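Local coordinates for uncharacterized protein LPG1670 (Legionella pneumophila subsp. pneumophila, PDB 5T2X), which is of unknown function but folds as a predominantly helical chain without strands, belonging to a protein family of unknown function, at residues A[55-58]-A[59-63]; A[143-147]-A[148-152]. All blocks are in the same frame, centred on the assembly; numbering follows the deposited sequence.

Interaction 1 (A[55-58]-A[59-63])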
ATOM      1  N   THR A  55     -19.204   4.104  17.422  1.00 50.19           N
ATOM      2  CA  THR A  55     -20.099   5.142  16.922  1.00 52.13           C
ATOM      3  C   THR A  55     -19.351   6.146  16.053  1.00 49.28           C
ATOM      4  O   THR A  55     -19.857   6.573  15.010  1.00 51.32           O
ATOM      5  CB  THR A  55     -20.785   5.853  18.089  1.00 45.84           C
ATOM      6  OG1 THR A  55     -21.510   4.900  18.876  1.00 47.93           O
ATOM      7  CG2 THR A  55     -21.750   6.913  17.574  1.00 39.01           C
ATOM      8  N   ILE A  56     -18.138   6.525  16.461  1.00 46.71           N
ATOM      9  CA  ILE A  56     -17.385   7.529  15.716  1.00 47.57           C
ATOM     10  C   ILE A  56     -16.921   6.968  14.377  1.00 45.34           C
ATOM     11  O   ILE A  56     -17.089   7.603  13.329  1.00 42.17           O
ATOM     12  CB  ILE A  56     -16.195   8.042  16.548  1.00 44.52           C
ATOM     13  CG1 ILE A  56     -16.665   8.592  17.897  1.00 43.36           C
ATOM     14  CG2 ILE A  56     -15.422   9.104  15.778  1.00 32.50           C
ATOM     15  CD1 ILE A  56     -17.800   9.563  17.810  1.00 46.90           C
ATOM     16  N   THR A  57     -16.332   5.768  14.388  1.00 44.26           N
ATOM     17  CA  THR A  57     -15.727   5.241  13.167  1.00 45.19           C
ATOM     18  C   THR A  57     -16.780   4.919  12.112  1.00 50.24           C
ATOM     19  O   THR A  57     -16.557   5.155  10.920  1.00 57.84           O
ATOM     20  CB  THR A  57     -14.872   4.010  13.479  1.00 43.21           C
ATOM     21  OG1 THR A  57     -14.334   3.480  12.260  1.00 54.97           O
ATOM     22  CG2 THR A  57     -15.685   2.932  14.182  1.00 41.93           C
ATOM     23  N   ASP A  58     -17.936   4.391  12.524  1.00 51.71           N
ATOM     24  CA  ASP A  58     -18.998   4.122  11.559  1.00 51.14           C
ATOM     25  C   ASP A  58     -19.501   5.414  10.932  1.00 54.13           C
ATOM     26  O   ASP A  58     -19.769   5.467   9.725  1.00 57.79           O
ATOM     27  CB  ASP A  58     -20.146   3.367  12.228  1.00 53.90           C
ATOM     28  CG  ASP A  58     -19.738   1.988  12.707  1.00 67.50           C
ATOM     29  OD1 ASP A  58     -18.695   1.479  12.246  1.00 67.00           O
ATOM     30  OD2 ASP A  58     -20.467   1.410  13.541  1.00 74.03           O
ATOM     31  N   PHE A  59     -19.626   6.471  11.736  1.00 51.26           N
ATOM     32  CA  PHE A  59     -20.037   7.767  11.207  1.00 48.56           C
ATOM     33  C   PHE A  59     -18.981   8.339  10.270  1.00 44.42           C
ATOM     34  O   PHE A  59     -19.314   8.946   9.246  1.00 43.59           O
ATOM     35  CB  PHE A  59     -20.319   8.726  12.364  1.00 41.96           C
ATOM     36  CG  PHE A  59     -20.708  10.111  11.931  1.00 50.04           C
ATOM     37  CD1 PHE A  59     -21.958  10.356  11.390  1.00 50.46           C
ATOM     38  CD2 PHE A  59     -19.830  11.171  12.087  1.00 50.83           C
ATOM     39  CE1 PHE A  59     -22.321  11.631  10.996  1.00 44.67           C
ATOM     40  CE2 PHE A  59     -20.187  12.448  11.697  1.00 53.69           C
ATOM     41  CZ  PHE A  59     -21.435  12.678  11.151  1.00 51.45           C
ATOM     42  N   CYS A  60     -17.701   8.145  10.597  1.00 41.89           N
ATOM     43  CA  CYS A  60     -16.611   8.682   9.793  1.00 36.78           C
ATOM     44  C   CYS A  60     -16.331   7.867   8.538  1.00 42.36           C
ATOM     45  O   CYS A  60     -15.531   8.304   7.703  1.00 44.66           O
ATOM     46  CB  CYS A  60     -15.335   8.779  10.635  1.00 30.05           C
ATOM     47  SG  CYS A  60     -15.392  10.042  11.931  1.00 38.19           S
ATOM     48  N   GLU A  61     -16.958   6.704   8.380  1.00 48.33           N
ATOM     49  CA  GLU A  61     -16.784   5.891   7.185  1.00 48.05           C
ATOM     50  C   GLU A  61     -17.926   6.048   6.191  1.00 56.67           C
ATOM     51  O   GLU A  61     -17.864   5.472   5.101  1.00 66.06           O
ATOM     52  CB  GLU A  61     -16.629   4.412   7.562  1.00 50.77           C
ATOM     53  CG  GLU A  61     -15.325   4.084   8.275  1.00 45.94           C
ATOM     54  CD  GLU A  61     -14.101   4.474   7.470  1.00 55.06           C
ATOM     55  OE1 GLU A  61     -14.142   4.364   6.226  1.00 61.37           O
ATOM     56  OE2 GLU A  61     -13.097   4.896   8.082  1.00 61.82           O
ATOM     57  N   GLU A  62     -18.963   6.805   6.538  1.00 57.82           N
ATOM     58  CA  GLU A  62     -20.053   7.054   5.611  1.00 56.75           C
ATOM     59  C   GLU A  62     -19.604   8.010   4.507  1.00 60.29           C
ATOM     60  O   GLU A  62     -18.573   8.681   4.608  1.00 63.63           O
ATOM     61  CB  GLU A  62     -21.268   7.614   6.352  1.00 53.60           C
ATOM     62  CG  GLU A  62     -21.850   6.649   7.375  1.00 62.87           C
ATOM     63  CD  GLU A  62     -22.951   7.266   8.213  1.00 79.38           C
ATOM     64  OE1 GLU A  62     -23.280   8.450   7.990  1.00 86.72           O
ATOM     65  OE2 GLU A  62     -23.488   6.568   9.099  1.00 83.34           O
ATOM     66  N   ALA A  63     -20.403   8.066   3.438  1.00 60.88           N
ATOM     67  CA  ALA A  63     -19.998   8.800   2.243  1.00 60.51           C
ATOM     68  C   ALA A  63     -19.893  10.297   2.507  1.00 56.46           C
ATOM     69  O   ALA A  63     -18.941  10.946   2.060  1.00 54.62           O
ATOM     70  CB  ALA A  63     -20.975   8.525   1.102  1.00 64.59           C
TER
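Phe59 and Cys60 donate their backbone N-H groups one turn back, making two bonds of helical type within helix 54-60. Cys60 N reaches Ile56 O at 2.9 Å, in the carbonyl plane, whereas Phe59 N meets Thr55 O at a longer 3.3 Å with the donor tilted 34° from that plane. Glu61 N adds a weak bond to Asp58 O at 3.4 Å.

Apolar packing follows the buried side. With SG swung back beside its own backbone N (chi1 -69°), Cys60 sets the sulfur 4.0 Å from Ile56 CG2, the branch of Ile56 that lies anti to the backbone N, beside the carbonyl carbon.

The exposed side is lined by carbon in contact with carbonyl oxygen. Glu61 bends at its second torsion (chi2 -57°), bringing CG to 3.1 Å from Thr57 O while its carboxylate travels on to Ser92. Glu62 likewise lays its CG 3.4 Å from Asp58 O. Asp58 itself turns backward along the helix into a salt bridge with Lys54, so the two acidic groups of Asp58 and Glu61 are each engaged elsewhere.

Amphipathic placement of this kind fits the surroundings. Ile56 packs on Ile22 and Ile26 of helix 15-27 and, together with Phe59 and Cys60, on Leu38 of helix 31-40; Thr50 of helix 43-52 meets Ile56 and Thr57. The short helix is thus built into an N-terminal group of helices, and Cys60 O, hydrogen-bonded to Trp69, ties this part of the chain to helix 66-76.

Interaction 2 (A[143-147]-A[148-152]); sequences YEKYK and MGLND
The ring of Tyr146 receives the returning chain at its rim: Leu150 O and Asn151 CA lie at the edge, in its plane. Leu150 O stands 3.5 Å from Tyr146 CD1, and Asn151 O approaches that Tyr146 atom obliquely at 3.2 Å. Tyr146 CA makes a nearly straight C-H...O contact with Leu150 O, the angle at hydrogen being 164°. Beyond the turn, the Tyr146 side chain also touches Tyr153 and Ser154 of helix 153-167 and Leu183 of helix 169-185.

The backbone supplies a worked example of the Schellman motif. Gly149, at positive phi (130°), lets the chain reverse, so that Leu150 N bonds to Lys145 O at 3.1 Å and Gly149 N to Tyr146 O at 3.2 Å; the latter donor sits well above the carbonyl plane. Met148 N still makes a helical bond, to Glu144 O.

Alongside, the selenomethionine Met148 and Lys145 run side by side in the same direction. Met148 places CG between its backbone N and carbonyl carbon (chi1 73°) and then extends fully, bringing CE to 3.5 Å from Lys145 CD. Leu150 CD1 lies 4.1 Å from Lys145 CD.

Chemically, then, the helix end is closed by main-chain N-H groups answering last-turn carbonyls, with the aliphatic part of Lys145 lying alongside Met148 and Leu150 on the surface.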
ATOM      1  N   TYR A 143      12.221  -9.701   4.226  1.00 27.13           N
ATOM      2  CA  TYR A 143      13.249 -10.237   3.339  1.00 32.17           C
ATOM      3  C   TYR A 143      14.604 -10.283   4.031  1.00 30.56           C
ATOM      4  O   TYR A 143      15.349 -11.259   3.882  1.00 38.37           O
ATOM      5  CB  TYR A 143      13.334  -9.411   2.057  1.00 29.15           C
ATOM      6  CG  TYR A 143      14.413  -9.892   1.115  1.00 34.80           C
ATOM      7  CD1 TYR A 143      14.240 -11.047   0.364  1.00 31.87           C
ATOM      8  CD2 TYR A 143      15.610  -9.198   0.982  1.00 28.72           C
ATOM      9  CE1 TYR A 143      15.223 -11.498  -0.495  1.00 31.30           C
ATOM     10  CE2 TYR A 143      16.600  -9.639   0.121  1.00 32.66           C
ATOM     11  CZ  TYR A 143      16.401 -10.789  -0.614  1.00 35.39           C
ATOM     12  OH  TYR A 143      17.379 -11.236  -1.472  1.00 42.10           O
ATOM     13  N   GLU A 144      14.945  -9.237   4.786  1.00 30.65           N
ATOM     14  CA  GLU A 144      16.206  -9.242   5.519  1.00 35.49           C
ATOM     15  C   GLU A 144      16.202 -10.305   6.611  1.00 32.51           C
ATOM     16  O   GLU A 144      17.240 -10.913   6.893  1.00 40.00           O
ATOM     17  CB  GLU A 144      16.480  -7.858   6.107  1.00 24.18           C
ATOM     18  CG  GLU A 144      16.687  -6.772   5.059  1.00 34.37           C
ATOM     19  CD  GLU A 144      17.883  -7.039   4.160  1.00 55.62           C
ATOM     20  OE1 GLU A 144      18.864  -7.657   4.630  1.00 52.18           O
ATOM     21  OE2 GLU A 144      17.842  -6.633   2.980  1.00 61.55           O
ATOM     22  N   LYS A 145      15.044 -10.539   7.237  1.00 27.05           N
ATOM     23  CA  LYS A 145      14.919 -11.649   8.176  1.00 29.25           C
ATOM     24  C   LYS A 145      15.160 -12.979   7.473  1.00 31.96           C
ATOM     25  O   LYS A 145      15.878 -13.847   7.982  1.00 31.82           O
ATOM     26  CB  LYS A 145      13.535 -11.636   8.827  1.00 28.85           C
ATOM     27  CG  LYS A 145      13.267 -10.452   9.736  1.00 32.97           C
ATOM     28  CD  LYS A 145      13.759 -10.715  11.143  1.00 41.69           C
ATOM     29  CE  LYS A 145      13.466  -9.541  12.059  1.00 48.53           C
ATOM     30  NZ  LYS A 145      13.950  -9.786  13.446  1.00 55.15           N
ATOM     31  N   TYR A 146      14.558 -13.153   6.296  1.00 28.73           N
ATOM     32  CA  TYR A 146      14.767 -14.372   5.525  1.00 30.23           C
ATOM     33  C   TYR A 146      16.214 -14.491   5.067  1.00 40.23           C
ATOM     34  O   TYR A 146      16.795 -15.583   5.094  1.00 35.33           O
ATOM     35  CB  TYR A 146      13.811 -14.395   4.330  1.00 28.00           C
ATOM     36  CG  TYR A 146      14.061 -15.508   3.339  1.00 26.98           C
ATOM     37  CD1 TYR A 146      13.963 -16.840   3.720  1.00 26.41           C
ATOM     38  CD2 TYR A 146      14.372 -15.227   2.015  1.00 29.46           C
ATOM     39  CE1 TYR A 146      14.184 -17.859   2.814  1.00 27.98           C
ATOM     40  CE2 TYR A 146      14.593 -16.238   1.103  1.00 28.93           C
ATOM     41  CZ  TYR A 146      14.497 -17.552   1.507  1.00 31.97           C
ATOM     42  OH  TYR A 146      14.715 -18.562   0.602  1.00 27.75           O
ATOM     43  N   LYS A 147      16.818 -13.372   4.663  1.00 41.84           N
ATOM     44  CA  LYS A 147      18.185 -13.400   4.153  1.00 39.61           C
ATOM     45  C   LYS A 147      19.187 -13.802   5.230  1.00 39.28           C
ATOM     46  O   LYS A 147      20.190 -14.456   4.923  1.00 38.98           O
ATOM     47  CB  LYS A 147      18.547 -12.035   3.570  1.00 35.71           C
ATOM     48  CG  LYS A 147      19.904 -11.974   2.890  1.00 46.11           C
ATOM     49  CD  LYS A 147      20.160 -10.586   2.324  1.00 58.09           C
ATOM     50  CE  LYS A 147      21.507 -10.508   1.627  1.00 61.95           C
ATOM     51  NZ  LYS A 147      21.774  -9.138   1.107  1.00 68.45           N
HETATM   52  N   MSE A 148      18.939 -13.436   6.484  1.00 31.06           N
HETATM   53  CA  MSE A 148      19.892 -13.739   7.546  1.00 39.44           C
HETATM   54  C   MSE A 148      19.682 -15.133   8.139  1.00 35.24           C
HETATM   55  O   MSE A 148      20.389 -15.524   9.068  1.00 45.00           O
HETATM   56  CB  MSE A 148      19.826 -12.683   8.654  1.00 31.30           C
HETATM   57  CG  MSE A 148      18.600 -12.757   9.545  1.00 58.38           C
HETATM   58 SE   MSE A 148      18.728 -11.501  11.038  1.00 73.38          SE
HETATM   59  CE  MSE A 148      17.015 -11.862  11.886  1.00 76.52           C
ATOM     60  N   GLY A 149      18.714 -15.882   7.610  1.00 32.40           N
ATOM     61  CA  GLY A 149      18.597 -17.283   7.970  1.00 29.00           C
ATOM     62  C   GLY A 149      17.231 -17.783   8.400  1.00 35.53           C
ATOM     63  O   GLY A 149      17.031 -18.996   8.514  1.00 35.60           O
ATOM     64  N   LEU A 150      16.285 -16.880   8.651  1.00 32.95           N
ATOM     65  CA  LEU A 150      14.951 -17.280   9.101  1.00 36.72           C
ATOM     66  C   LEU A 150      14.116 -17.646   7.878  1.00 39.26           C
ATOM     67  O   LEU A 150      13.553 -16.776   7.210  1.00 39.72           O
ATOM     68  CB  LEU A 150      14.307 -16.168   9.919  1.00 28.74           C
ATOM     69  CG  LEU A 150      15.099 -15.735  11.156  1.00 36.79           C
ATOM     70  CD1 LEU A 150      14.325 -14.713  11.976  1.00 35.32           C
ATOM     71  CD2 LEU A 150      15.468 -16.939  12.009  1.00 29.29           C
ATOM     72  N   ASN A 151      14.019 -18.949   7.600  1.00 35.05           N
ATOM     73  CA  ASN A 151      13.487 -19.419   6.322  1.00 31.02           C
ATOM     74  C   ASN A 151      12.032 -19.007   6.124  1.00 27.91           C
ATOM     75  O   ASN A 151      11.647 -18.558   5.038  1.00 30.95           O
ATOM     76  CB  ASN A 151      13.622 -20.939   6.229  1.00 37.04           C
ATOM     77  CG  ASN A 151      15.065 -21.394   6.189  1.00 38.54           C
ATOM     78  OD1 ASN A 151      15.766 -21.365   7.200  1.00 45.93           O
ATOM     79  ND2 ASN A 151      15.515 -21.825   5.017  1.00 30.69           N
ATOM     80  N   ASP A 152      11.203 -19.161   7.156  1.00 26.31           N
ATOM     81  CA  ASP A 152       9.771 -18.950   6.972  1.00 28.82           C
ATOM     82  C   ASP A 152       9.391 -17.481   6.831  1.00 35.14           C
ATOM     83  O   ASP A 152       8.209 -17.190   6.618  1.00 36.19           O
ATOM     84  CB  ASP A 152       8.992 -19.592   8.123  1.00 31.64           C
ATOM     85  CG  ASP A 152       9.355 -19.011   9.475  1.00 37.05           C
ATOM     86  OD1 ASP A 152      10.366 -18.284   9.568  1.00 45.49           O
ATOM     87  OD2 ASP A 152       8.630 -19.294  10.452  1.00 41.65           O
TER

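Both interactions lie where a helix gives way to the chain that follows, at two remote places in one protein. Interaction 1 comes first in sequence, on helix 54-60 and the residues after it; interaction 2 follows in series at the end of helix 132-147, just before helix 153-167. Their centres are 40 Å apart, on opposite sides of the chain's centre, and the nearest atoms remain about 29 Å apart, so they do not touch. They share no helix, although all four segments belong to the same DUF5630 family region. One site is partly buried among N-terminal helices, while the other is a Schellman turn at the surface.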